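Local coordinates for protein beta-galactosidase (PDB 4OIF) that probably hydrolyses terminal non-reducing beta-D-galactose residues in beta-D-galactosides, as a zinc-containing, trimeric member of glycoside hydrolase family 42, at residues R538-V543 with E551-A556; K469-P474 with K488-N493; W450-P455 with F606-M611. One frame throughout, in Å; residues are numbered along the deposited sequence.

Interaction 1: R538-V543 with E551-A556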
# COMPACT_ATOMS: atom_id res chain seq x y z
N ARG A 538 -11.22 -10.28 16.38
CA ARG A 538 -12.55 -10.68 16.81
C ARG A 538 -12.53 -11.43 18.15
O ARG A 538 -13.58 -11.69 18.73
CB ARG A 538 -13.23 -11.54 15.74
CG ARG A 538 -13.56 -10.79 14.45
CD ARG A 538 -14.07 -11.73 13.38
NE ARG A 538 -14.54 -10.98 12.22
CZ ARG A 538 -13.95 -10.98 11.02
NH1 ARG A 538 -12.86 -11.72 10.80
NH2 ARG A 538 -14.46 -10.25 10.03
N ASP A 539 -11.34 -11.80 18.62
CA ASP A 539 -11.23 -12.53 19.89
C ASP A 539 -11.62 -11.62 21.05
O ASP A 539 -11.38 -10.41 21.01
CB ASP A 539 -9.82 -13.07 20.11
CG ASP A 539 -9.47 -14.19 19.15
OD1 ASP A 539 -10.41 -14.79 18.58
OD2 ASP A 539 -8.26 -14.48 18.97
N ARG A 540 -12.23 -12.20 22.08
CA ARG A 540 -12.62 -11.44 23.27
C ARG A 540 -12.43 -12.30 24.49
O ARG A 540 -12.54 -13.52 24.43
CB ARG A 540 -14.08 -10.99 23.19
CG ARG A 540 -14.38 -9.97 22.12
CD ARG A 540 -13.77 -8.62 22.42
NE ARG A 540 -14.21 -7.62 21.45
CZ ARG A 540 -13.61 -7.39 20.28
NH1 ARG A 540 -12.54 -8.10 19.93
NH2 ARG A 540 -14.08 -6.46 19.45
N ASN A 541 -12.15 -11.67 25.62
CA ASN A 541 -12.25 -12.37 26.89
C ASN A 541 -12.91 -11.41 27.87
O ASN A 541 -13.53 -10.42 27.45
CB ASN A 541 -10.88 -12.86 27.39
CG ASN A 541 -10.97 -14.16 28.24
OD1 ASN A 541 -11.76 -14.25 29.19
ND2 ASN A 541 -10.16 -15.16 27.90
N SER A 542 -12.79 -11.69 29.15
CA SER A 542 -13.34 -10.83 30.18
C SER A 542 -12.71 -11.17 31.50
O SER A 542 -12.34 -12.33 31.73
CB SER A 542 -14.85 -10.97 30.27
OG SER A 542 -15.19 -12.29 30.64
N VAL A 543 -12.58 -10.17 32.36
CA VAL A 543 -12.07 -10.34 33.71
C VAL A 543 -13.15 -9.98 34.73
O VAL A 543 -13.78 -8.93 34.66
CB VAL A 543 -10.82 -9.47 33.94
CG1 VAL A 543 -10.40 -9.53 35.40
CG2 VAL A 543 -9.70 -9.93 33.05
N GLU A 551 -14.57 -6.24 29.79
CA GLU A 551 -14.14 -6.84 28.54
C GLU A 551 -12.62 -6.81 28.31
O GLU A 551 -11.96 -5.80 28.57
CB GLU A 551 -14.83 -6.17 27.35
CG GLU A 551 -14.69 -6.96 26.05
CD GLU A 551 -15.14 -6.18 24.83
OE1 GLU A 551 -15.92 -6.72 24.02
OE2 GLU A 551 -14.70 -5.02 24.69
N LEU A 552 -12.08 -7.92 27.81
CA LEU A 552 -10.67 -7.99 27.46
C LEU A 552 -10.50 -8.10 25.95
O LEU A 552 -11.25 -8.83 25.28
CB LEU A 552 -9.99 -9.19 28.13
CG LEU A 552 -8.50 -9.42 27.87
CD1 LEU A 552 -7.87 -10.08 29.08
CD2 LEU A 552 -8.23 -10.24 26.61
N LYS A 553 -9.50 -7.38 25.45
CA LYS A 553 -9.07 -7.48 24.05
C LYS A 553 -7.54 -7.53 23.92
O LYS A 553 -6.83 -7.08 24.82
CB LYS A 553 -9.62 -6.30 23.23
CG LYS A 553 -11.13 -6.27 23.17
CD LYS A 553 -11.65 -5.33 22.11
CE LYS A 553 -11.35 -3.88 22.42
NZ LYS A 553 -11.88 -3.01 21.32
N ASP A 554 -7.07 -8.10 22.81
CA ASP A 554 -5.68 -8.01 22.35
C ASP A 554 -4.67 -8.86 23.11
O ASP A 554 -3.92 -9.62 22.49
CB ASP A 554 -5.19 -6.55 22.39
CG ASP A 554 -6.01 -5.64 21.49
OD1 ASP A 554 -6.67 -6.15 20.55
OD2 ASP A 554 -5.98 -4.41 21.71
N TYR A 555 -4.61 -8.72 24.43
CA TYR A 555 -3.61 -9.45 25.22
C TYR A 555 -4.13 -9.96 26.55
O TYR A 555 -4.86 -9.26 27.27
CB TYR A 555 -2.38 -8.57 25.47
CG TYR A 555 -1.69 -8.14 24.21
CD1 TYR A 555 -0.87 -9.03 23.52
CD2 TYR A 555 -1.87 -6.87 23.69
CE1 TYR A 555 -0.23 -8.66 22.36
CE2 TYR A 555 -1.23 -6.49 22.52
CZ TYR A 555 -0.42 -7.40 21.86
OH TYR A 555 0.22 -7.04 20.70
N ALA A 556 -3.74 -11.18 26.88
CA ALA A 556 -3.96 -11.73 28.20
C ALA A 556 -2.65 -12.27 28.71
O ALA A 556 -1.76 -12.61 27.94
CB ALA A 556 -5.02 -12.82 28.17
O HOH W 1 -8.98 -8.92 20.57
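Leu552, Arg540 and Asn541 bury the most surface where 538-543 meets 551-556. The two segments belong to the beta hairpin of strands 541-545 and 548-553. Asn541 and Leu552 form an antiparallel hydrogen-bonded pair. Asn541 N donates to Leu552 O at 3.0 Å, and Leu552 N donates to Asn541 O at 2.9 Å. Both bonds are nearly straight at the hydrogen, 171° each. The side chains of this pair lie on one face of the sheet. There Asn541 CB rests against Leu552 CD2 at 3.8 Å. The Asn541 amide turns away from the partner strand. Its OD1 accepts the backbone N of Ser542 at 2.8 Å, in the carbonyl plane, and takes a weak bond from the backbone of Asp572. Leu552 reaches on to Leu598 and Tyr570 of neighbouring strands.

Ser542 and Glu551, a non-hydrogen-bonded pair, point to the other face. Arg540 comes just before Asn541, level with Lys553 on the partner strand. Its chain bends at chi2 (-70°), which swings the guanidinium back over the partner strand. Lys553 CD then lies over the centre of one guanidinium face, 3.4 Å from Arg540 CZ. The two long chains run side by side in the same direction. Glu551 OE1 approaches the guanidinium edge, 3.2 Å from Arg540 NE, with the carboxylate turned at 90° to the guanidinium. This is a salt bridge, but its hydrogen bond is bent and weak. The firmer bonds of Arg540 go from NH1 to the backbone O of Asp539, at 2.8 Å, and to that of Pro537.

Two straight backbone bonds join the strands here, and Leu552 packs on the CB of Asn541 beside them. The Glu551 carboxylate probably also eases the closeness of two like charges, Arg540 and Lys553.

Interaction 2: K469-P474 with K488-N493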
# COMPACT_ATOMS: atom_id res chain seq x y z
N LYS A 469 3.52 9.05 44.76
CA LYS A 469 2.79 8.05 45.54
C LYS A 469 2.48 6.84 44.67
O LYS A 469 2.50 5.70 45.12
CB LYS A 469 1.48 8.60 46.08
CG LYS A 469 1.57 9.69 47.14
CD LYS A 469 0.15 10.03 47.57
CE LYS A 469 0.10 10.96 48.77
NZ LYS A 469 -1.32 11.42 48.95
N LEU A 470 2.15 7.14 43.42
CA LEU A 470 1.66 6.15 42.49
C LEU A 470 2.46 6.26 41.22
O LEU A 470 2.49 7.32 40.59
CB LEU A 470 0.18 6.36 42.22
CG LEU A 470 -0.45 5.47 41.16
CD1 LEU A 470 -0.29 3.98 41.48
CD2 LEU A 470 -1.91 5.81 40.96
N LEU A 471 3.14 5.17 40.87
CA LEU A 471 3.90 5.05 39.63
C LEU A 471 3.29 3.97 38.74
O LEU A 471 3.17 2.81 39.13
CB LEU A 471 5.37 4.75 39.92
CG LEU A 471 6.22 4.57 38.66
CD1 LEU A 471 6.13 5.80 37.78
CD2 LEU A 471 7.66 4.27 39.00
N ILE A 472 2.92 4.37 37.53
CA ILE A 472 2.27 3.51 36.56
C ILE A 472 3.22 3.24 35.38
O ILE A 472 3.53 4.15 34.62
CB ILE A 472 0.95 4.14 36.07
CG1 ILE A 472 -0.01 4.31 37.25
CG2 ILE A 472 0.30 3.32 34.95
CD1 ILE A 472 -1.22 5.18 36.95
N ALA A 473 3.68 2.01 35.25
CA ALA A 473 4.62 1.64 34.19
C ALA A 473 4.08 0.50 33.32
O ALA A 473 4.47 -0.65 33.49
CB ALA A 473 5.96 1.24 34.80
N PRO A 474 3.20 0.82 32.37
CA PRO A 474 2.58 -0.22 31.55
C PRO A 474 3.49 -0.72 30.42
O PRO A 474 4.25 0.08 29.86
CB PRO A 474 1.34 0.47 30.97
CG PRO A 474 1.24 1.79 31.67
CD PRO A 474 2.61 2.14 32.12
N LYS A 488 12.24 -1.48 42.58
CA LYS A 488 12.23 -2.28 43.79
C LYS A 488 12.33 -1.37 45.02
O LYS A 488 11.49 -1.45 45.93
CB LYS A 488 13.39 -3.28 43.74
CG LYS A 488 13.42 -4.31 44.86
CD LYS A 488 14.73 -5.06 44.80
CE LYS A 488 14.80 -6.17 45.82
NZ LYS A 488 16.18 -6.71 45.90
N GLU A 489 13.32 -0.49 45.02
CA GLU A 489 13.47 0.47 46.12
C GLU A 489 12.24 1.35 46.27
O GLU A 489 11.79 1.63 47.39
CB GLU A 489 14.69 1.36 45.92
CG GLU A 489 15.99 0.66 46.25
CD GLU A 489 16.06 0.22 47.70
OE1 GLU A 489 16.36 1.07 48.56
OE2 GLU A 489 15.82 -0.99 47.97
N PHE A 490 11.70 1.78 45.14
CA PHE A 490 10.54 2.65 45.12
C PHE A 490 9.38 1.99 45.85
O PHE A 490 8.77 2.60 46.72
CB PHE A 490 10.16 3.02 43.69
CG PHE A 490 8.81 3.66 43.58
CD1 PHE A 490 8.63 4.99 43.91
CD2 PHE A 490 7.71 2.93 43.15
CE1 PHE A 490 7.38 5.58 43.82
CE2 PHE A 490 6.45 3.52 43.05
CZ PHE A 490 6.28 4.84 43.39
N VAL A 491 9.09 0.74 45.52
CA VAL A 491 7.98 0.06 46.18
C VAL A 491 8.32 -0.17 47.64
O VAL A 491 7.46 -0.01 48.52
CB VAL A 491 7.64 -1.29 45.52
CG1 VAL A 491 6.54 -2.01 46.32
CG2 VAL A 491 7.19 -1.09 44.09
N ALA A 492 9.57 -0.51 47.91
CA ALA A 492 9.97 -0.91 49.25
C ALA A 492 9.80 0.24 50.24
O ALA A 492 9.39 0.02 51.39
CB ALA A 492 11.42 -1.41 49.25
N ASN A 493 10.08 1.46 49.78
CA ASN A 493 10.01 2.62 50.66
C ASN A 493 8.63 3.26 50.71
O ASN A 493 8.49 4.38 51.17
CB ASN A 493 11.03 3.66 50.22
CG ASN A 493 12.44 3.14 50.30
OD1 ASN A 493 12.77 2.36 51.20
ND2 ASN A 493 13.27 3.54 49.36
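Leu471 and Phe490 make an apolar strand-to-helix contact inside a beta-alpha-beta unit. Strand 470-473 leads into helix 481-492, and the chain then returns as strand 496-500. The two strands are parallel neighbours in the sheet. The contact is small, with 127 Å² buried over both segments, and no hydrogen bond crosses it.

Phe490 carries it from the helix side. Its ring carbon CE2 lies 3.5 Å from Leu471 CB, and CZ is 3.6 Å from the same atom. The far end of the ring therefore bears on the root of the leucine side chain. Leu471 CD2 stands over one ring face, displaced toward the rim, 4.3 Å above the plane. The leucine thus touches with its base and overhangs with one branch. Phe490 has CG anti to its backbone N (chi1 167°), and this sends the ring from the helix toward the strand. The span is long, since the CA atoms of Leu471 and Phe490 are 8.9 Å apart. An aromatic side chain bridges it.

Lys469 adds a backbone touch at the start of the strand. Its carbonyl O lies 4.2 Å from Phe490 CZ, reaching the ring obliquely. The lysine side chain leads away from the helix, and its NZ binds Glu412 and the backbone O of Leu614.

Other residues complete the surroundings. Phe465 packs on Phe490, and Ala414 and Leu416 of strand 413-416 touch Leu471. On the other side of the strand, Leu470 and Ile472 pack on helix 438-451.

Strand, helix and parallel neighbouring strand make a beta-alpha-beta crossover, and in it Phe490 packs the helix on the strand that precedes it. Here that sheet belongs to the trimerisation domain, whose family is placed in the class I glutamine amidotransferase-like clan.

Interaction 3: W450-P455 with F606-M611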
# COMPACT_ATOMS: atom_id res chain seq x y z
N TRP A 450 -7.10 11.96 34.14
CA TRP A 450 -7.56 13.11 33.38
C TRP A 450 -9.04 13.37 33.69
O TRP A 450 -9.43 14.50 33.91
CB TRP A 450 -7.35 12.90 31.87
CG TRP A 450 -7.53 14.14 31.03
CD1 TRP A 450 -6.64 15.17 30.88
CD2 TRP A 450 -8.67 14.47 30.23
NE1 TRP A 450 -7.15 16.13 30.03
CE2 TRP A 450 -8.40 15.72 29.62
CE3 TRP A 450 -9.89 13.85 29.97
CZ2 TRP A 450 -9.31 16.35 28.77
CZ3 TRP A 450 -10.79 14.46 29.12
CH2 TRP A 450 -10.50 15.71 28.53
N GLU A 451 -9.83 12.30 33.71
CA GLU A 451 -11.27 12.41 33.95
C GLU A 451 -11.57 12.91 35.37
O GLU A 451 -12.66 13.40 35.64
CB GLU A 451 -11.97 11.07 33.67
CG GLU A 451 -12.10 10.73 32.18
CD GLU A 451 -12.78 9.39 31.90
OE1 GLU A 451 -13.16 8.71 32.86
OE2 GLU A 451 -12.92 9.02 30.71
N ARG A 452 -10.59 12.79 36.26
CA ARG A 452 -10.73 13.22 37.64
C ARG A 452 -9.92 14.49 37.95
O ARG A 452 -9.90 14.96 39.09
CB ARG A 452 -10.29 12.11 38.59
CG ARG A 452 -11.22 10.93 38.63
CD ARG A 452 -12.39 11.21 39.54
NE ARG A 452 -13.15 10.00 39.78
CZ ARG A 452 -14.43 9.83 39.43
NH1 ARG A 452 -15.08 10.82 38.84
NH2 ARG A 452 -15.04 8.68 39.69
N ASP A 453 -9.23 15.02 36.94
CA ASP A 453 -8.50 16.26 37.10
C ASP A 453 -7.37 16.07 38.11
O ASP A 453 -6.99 16.99 38.84
CB ASP A 453 -9.44 17.39 37.53
CG ASP A 453 -10.65 17.50 36.63
OD1 ASP A 453 -10.47 17.40 35.40
OD2 ASP A 453 -11.78 17.64 37.14
N ILE A 454 -6.84 14.86 38.15
CA ILE A 454 -5.72 14.57 39.02
C ILE A 454 -4.41 14.82 38.28
O ILE A 454 -4.18 14.28 37.20
CB ILE A 454 -5.79 13.13 39.52
CG1 ILE A 454 -7.03 12.99 40.41
CG2 ILE A 454 -4.52 12.77 40.26
CD1 ILE A 454 -7.06 11.73 41.20
N PRO A 455 -3.56 15.68 38.85
CA PRO A 455 -2.33 16.06 38.15
C PRO A 455 -1.47 14.83 37.90
O PRO A 455 -1.40 13.96 38.76
CB PRO A 455 -1.65 17.04 39.11
CG PRO A 455 -2.73 17.51 40.02
CD PRO A 455 -3.67 16.34 40.16
N PHE A 606 -10.49 0.54 38.99
CA PHE A 606 -9.21 0.15 39.57
C PHE A 606 -8.48 1.36 40.15
O PHE A 606 -8.07 1.40 41.34
CB PHE A 606 -8.36 -0.54 38.48
CG PHE A 606 -7.03 -1.04 38.98
CD1 PHE A 606 -6.92 -2.30 39.54
CD2 PHE A 606 -5.90 -0.24 38.90
CE1 PHE A 606 -5.69 -2.76 40.02
CE2 PHE A 606 -4.68 -0.70 39.38
CZ PHE A 606 -4.58 -1.96 39.94
N TYR A 607 -8.33 2.36 39.29
CA TYR A 607 -7.60 3.54 39.69
C TYR A 607 -8.42 4.41 40.63
O TYR A 607 -7.86 5.20 41.37
CB TYR A 607 -7.16 4.33 38.46
CG TYR A 607 -5.96 3.71 37.78
CD1 TYR A 607 -4.77 3.52 38.47
CD2 TYR A 607 -6.02 3.30 36.46
CE1 TYR A 607 -3.67 2.95 37.87
CE2 TYR A 607 -4.93 2.72 35.84
CZ TYR A 607 -3.76 2.55 36.55
OH TYR A 607 -2.67 1.98 35.93
N GLN A 608 -9.74 4.25 40.63
CA GLN A 608 -10.57 4.97 41.58
C GLN A 608 -10.22 4.49 42.95
O GLN A 608 -10.01 5.29 43.89
CB GLN A 608 -12.06 4.76 41.32
CG GLN A 608 -12.93 5.70 42.13
CD GLN A 608 -12.66 7.17 41.79
OE1 GLN A 608 -12.36 7.51 40.64
NE2 GLN A 608 -12.76 8.04 42.79
N GLU A 609 -10.14 3.16 43.07
CA GLU A 609 -9.72 2.56 44.33
C GLU A 609 -8.34 3.03 44.73
O GLU A 609 -8.11 3.33 45.90
CB GLU A 609 -9.74 1.04 44.26
CG GLU A 609 -11.13 0.47 44.31
CD GLU A 609 -11.24 -0.64 45.31
OE1 GLU A 609 -10.22 -0.93 45.97
OE2 GLU A 609 -12.34 -1.22 45.44
N LEU A 610 -7.42 3.11 43.77
CA LEU A 610 -6.10 3.63 44.15
C LEU A 610 -6.14 5.11 44.59
O LEU A 610 -5.34 5.53 45.43
CB LEU A 610 -5.10 3.44 43.01
CG LEU A 610 -4.53 2.02 42.96
CD1 LEU A 610 -3.57 1.84 41.79
CD2 LEU A 610 -3.85 1.67 44.29
N MET A 611 -7.07 5.89 44.04
CA MET A 611 -7.19 7.32 44.35
C MET A 611 -7.76 7.53 45.75
O MET A 611 -7.36 8.44 46.47
CB MET A 611 -8.11 8.03 43.35
CG MET A 611 -7.55 8.28 41.94
SD MET A 611 -8.92 8.69 40.82
CE MET A 611 -8.10 8.64 39.22
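Gln608 OE1 is gripped by two nitrogens of Arg452. Arg452 NE donates to Gln608 OE1 at 2.8 Å, with 156° at the hydrogen. The bond from Arg452 NH2 to Gln608 OE1 is weak, at 3.1 Å. The oxygen sits at the guanidinium edge, close to its plane, and the amide plane stands 82° from that of the guanidinium. Gln608 bends at chi2 (61°), which brings its amide across to the arginine. Replacing Gln608 by an alanine would probably leave Arg452 NE and NH2 without this acceptor and the guanidinium freer to turn. Arg452 NH1 binds a glycerol, probably from the crystallisation liquor.

Arg452 lies where helix 438-451 ends. Asp453 follows with positive phi in a Schellman motif, and the chain turns toward strand 456-459. Helix 600-613 carries Gln608 and Met611, so the contact joins this helix to the C-terminal end of the earlier one within the trimerisation domain.

Beside the polar pair, Met611 packs on Ile454 and on the aliphatic part of Arg452. Its CG lies 3.6 Å from Ile454 CD1, and its SD is 3.9 Å from Arg452 CG. Phe449 and Leu616 also touch both Ile454 and Met611.

All three interactions lie in the trimerisation domain. Interactions 2 and 3 are the closest pair, with centres about 17 Å apart, and they touch. Ile472 CG2 lies 3.4 Å from Tyr607 OH, and Leu470 CD1 lies 3.9 Å from Leu610 CD1. Helix 600-613 thus packs on strand 470-473. Interactions 1 and 2 reach the same mixed sheet, but their centres are about 27 Å apart. Interaction 1 comes no nearer to interaction 3 than about 9 Å between nearest atoms. Along the chain, interactions 1 and 2 both fall inside the loop that interaction 3 closes. Each lies away from the zinc site and the predicted catalytic residues. Only interaction 1 meets another subunit, through Asp539 and Arg538.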